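Local coordinates for Lactamase_B domain-containing protein (PDB 7EV5) that is a zinc-binding enzyme of the metallo-beta-lactamase fold, probably a hydrolase, with dual activity and structural resemblance to both B3 metallo-beta-lactamases and glyoxalase II, at residues I50-A55 / I72-H77. Numbering follows the deposited sequence.
Sequences ILLTHA and IPVYLH. With ZN (zinc ion), chain B.
With CG anti to the carbonyl carbon in both L51 and Y75 (chi1 -61° and -73°), the two side chains leave the same face of the sheet and run side by side from neighbouring parallel strands. L51 reaches the ring through one methyl: CD2 sits 3.5 Å from both CG and CD2 of Y75, neither squarely over the face nor at the edge, and L116 of strand 115-118 packs on both residues. I50 and V74 pair on the other face of the sheet. There CD1 of I50 lies 3.9 Å from CG2 of V74, while its CG1 is crossed at about a right angle by I72, whose CD1 comes within 3.7 Å. L52, just past the strand, leans toward 72-77 and puts CD1 3.8 Å from CG1 of V74, and V63 and V66 of helix 63-70 cover the row.

The backbones are joined in parallel-strand fashion. I50 gives its N-H to O of P73 (2.8 Å) and takes one from N of Y75 on its own carbonyl, both bonds nearly in line with the acceptor's C=O; N of L52 then reaches O of Y75, tilted slightly from the carbonyl plane. Past L52 the chains separate, and a water bridges the gap, accepting from N of H77 and probably donating to O of L52. L76 still follows the departing loop, its CD1 meeting CB of A55 at 3.9 Å.

That loop turns H54 away from strand 74-77. T53 OG1, itself hydrogen-bonded to D28, accepts from ND1 in the imidazole plane, which helps to hold the ring's rotation, with NE2 bound to zinc at 2.1 Å alongside H56, H131 and a water. Strand 46-51, helix 63-70 and strand 74-77 form a beta-alpha-beta unit, and the metal-binding loop at the C-terminal end of its first strand is characteristic of the metallo-beta-lactamase fold, whose HxHxDH motif begins at H54.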
loop_
_atom_site.group_PDB
_atom_site.type_symbol
_atom_site.label_atom_id
_atom_site.label_comp_id
_atom_site.label_asym_id
_atom_site.label_seq_id
_atom_site.Cartn_x
_atom_site.Cartn_y
_atom_site.Cartn_z
ATOM N N ILE A 50 -4.462 -7.280 -6.750
ATOM C CA ILE A 50 -4.438 -6.064 -5.941
ATOM C C ILE A 50 -3.766 -6.421 -4.624
ATOM O O ILE A 50 -4.230 -7.324 -3.912
ATOM C CB ILE A 50 -5.853 -5.537 -5.675
ATOM C CG1 ILE A 50 -6.520 -5.133 -6.990
ATOM C CG2 ILE A 50 -5.816 -4.371 -4.683
ATOM C CD1 ILE A 50 -8.013 -4.993 -6.872
ATOM N N LEU A 51 -2.682 -5.722 -4.297
ATOM C CA LEU A 51 -1.984 -5.889 -3.029
ATOM C C LEU A 51 -2.243 -4.644 -2.193
ATOM O O LEU A 51 -1.967 -3.526 -2.635
ATOM C CB LEU A 51 -0.483 -6.070 -3.254
ATOM C CG LEU A 51 -0.014 -7.269 -4.088
ATOM C CD1 LEU A 51 1.494 -7.427 -3.990
ATOM C CD2 LEU A 51 -0.733 -8.558 -3.701
ATOM N N LEU A 52 -2.789 -4.832 -1.002
ATOM C CA LEU A 52 -3.097 -3.707 -0.134
ATOM C C LEU A 52 -2.045 -3.601 0.956
ATOM O O LEU A 52 -1.787 -4.571 1.684
ATOM C CB LEU A 52 -4.474 -3.881 0.502
ATOM C CG LEU A 52 -5.653 -3.867 -0.467
ATOM C CD1 LEU A 52 -6.931 -4.091 0.307
ATOM C CD2 LEU A 52 -5.712 -2.559 -1.275
ATOM N N THR A 53 -1.447 -2.421 1.085
ATOM C CA THR A 53 -0.566 -2.200 2.226
ATOM C C THR A 53 -1.359 -2.193 3.520
ATOM O O THR A 53 -0.864 -2.643 4.563
ATOM C CB THR A 53 0.223 -0.891 2.077
ATOM O OG1 THR A 53 -0.668 0.236 2.112
ATOM C CG2 THR A 53 1.032 -0.884 0.795
ATOM N N HIS A 54 -2.580 -1.669 3.473
ATOM C CA HIS A 54 -3.493 -1.614 4.606
ATOM C C HIS A 54 -4.866 -1.223 4.078
ATOM O O HIS A 54 -5.025 -0.905 2.893
ATOM C CB HIS A 54 -2.992 -0.715 5.757
ATOM C CG HIS A 54 -2.913 0.763 5.454
ATOM N ND1 HIS A 54 -2.178 1.292 4.414
ATOM C CD2 HIS A 54 -3.414 1.823 6.132
ATOM C CE1 HIS A 54 -2.248 2.612 4.455
ATOM N NE2 HIS A 54 -3.007 2.961 5.478
ATOM N N ALA A 55 -5.856 -1.237 4.972
ATOM C CA ALA A 55 -7.249 -1.127 4.562
ATOM C C ALA A 55 -7.911 0.166 5.006
ATOM O O ALA A 55 -9.143 0.232 5.080
ATOM C CB ALA A 55 -8.061 -2.344 5.005
ATOM N N ILE A 72 -9.559 -10.135 -10.506
ATOM C CA ILE A 72 -8.267 -10.379 -9.873
ATOM C C ILE A 72 -8.403 -10.468 -8.358
ATOM O O ILE A 72 -9.330 -9.887 -7.771
ATOM C CB ILE A 72 -7.235 -9.322 -10.283
ATOM C CG1 ILE A 72 -7.773 -7.916 -10.022
ATOM C CG2 ILE A 72 -6.858 -9.513 -11.744
ATOM C CD1 ILE A 72 -6.768 -6.852 -10.308
ATOM N N PRO A 73 -7.506 -11.186 -7.699
ATOM C CA PRO A 73 -7.569 -11.329 -6.242
ATOM C C PRO A 73 -7.106 -10.073 -5.520
ATOM O O PRO A 73 -6.339 -9.267 -6.047
ATOM C CB PRO A 73 -6.582 -12.474 -5.978
ATOM C CG PRO A 73 -5.618 -12.415 -7.123
ATOM C CD PRO A 73 -6.471 -12.047 -8.303
ATOM N N VAL A 74 -7.588 -9.945 -4.283
ATOM C CA VAL A 74 -7.220 -8.879 -3.354
ATOM C C VAL A 74 -6.483 -9.509 -2.177
ATOM O O VAL A 74 -7.005 -10.427 -1.529
ATOM C CB VAL A 74 -8.466 -8.119 -2.862
ATOM C CG1 VAL A 74 -8.091 -7.101 -1.768
ATOM C CG2 VAL A 74 -9.170 -7.449 -4.033
ATOM N N TYR A 75 -5.292 -8.990 -1.877
ATOM C CA TYR A 75 -4.469 -9.437 -0.755
ATOM C C TYR A 75 -4.471 -8.390 0.354
ATOM O O TYR A 75 -4.267 -7.199 0.082
ATOM C CB TYR A 75 -3.021 -9.661 -1.195
ATOM C CG TYR A 75 -2.786 -10.895 -2.039
ATOM C CD1 TYR A 75 -2.077 -11.979 -1.532
ATOM C CD2 TYR A 75 -3.262 -10.969 -3.345
ATOM C CE1 TYR A 75 -1.856 -13.109 -2.309
ATOM C CE2 TYR A 75 -3.049 -12.097 -4.120
ATOM C CZ TYR A 75 -2.344 -13.149 -3.591
ATOM O OH TYR A 75 -2.139 -14.255 -4.397
ATOM N N LEU A 76 -4.659 -8.830 1.602
ATOM C CA LEU A 76 -4.708 -7.938 2.754
ATOM C C LEU A 76 -4.302 -8.725 3.994
ATOM O O LEU A 76 -4.593 -9.921 4.096
ATOM C CB LEU A 76 -6.134 -7.390 2.933
ATOM C CG LEU A 76 -6.416 -6.514 4.155
ATOM C CD1 LEU A 76 -5.638 -5.203 4.113
ATOM C CD2 LEU A 76 -7.910 -6.216 4.232
ATOM N N HIS A 77 -3.649 -8.054 4.939
ATOM C CA HIS A 77 -3.287 -8.708 6.191
ATOM C C HIS A 77 -4.526 -9.049 7.015
ATOM O O HIS A 77 -5.460 -8.249 7.136
ATOM C CB HIS A 77 -2.348 -7.828 7.016
ATOM C CG HIS A 77 -1.636 -8.585 8.091
ATOM N ND1 HIS A 77 -2.227 -8.904 9.298
ATOM C CD2 HIS A 77 -0.406 -9.148 8.113
ATOM C CE1 HIS A 77 -1.373 -9.602 10.030
ATOM N NE2 HIS A 77 -0.266 -9.772 9.330
HETATM ZN ZN ZN B . -3.470 4.789 6.319
HETATM O O HOH W 1 -2.232 -5.552 4.409
HETATM O O HOH W 2 -4.231 6.173 5.198
#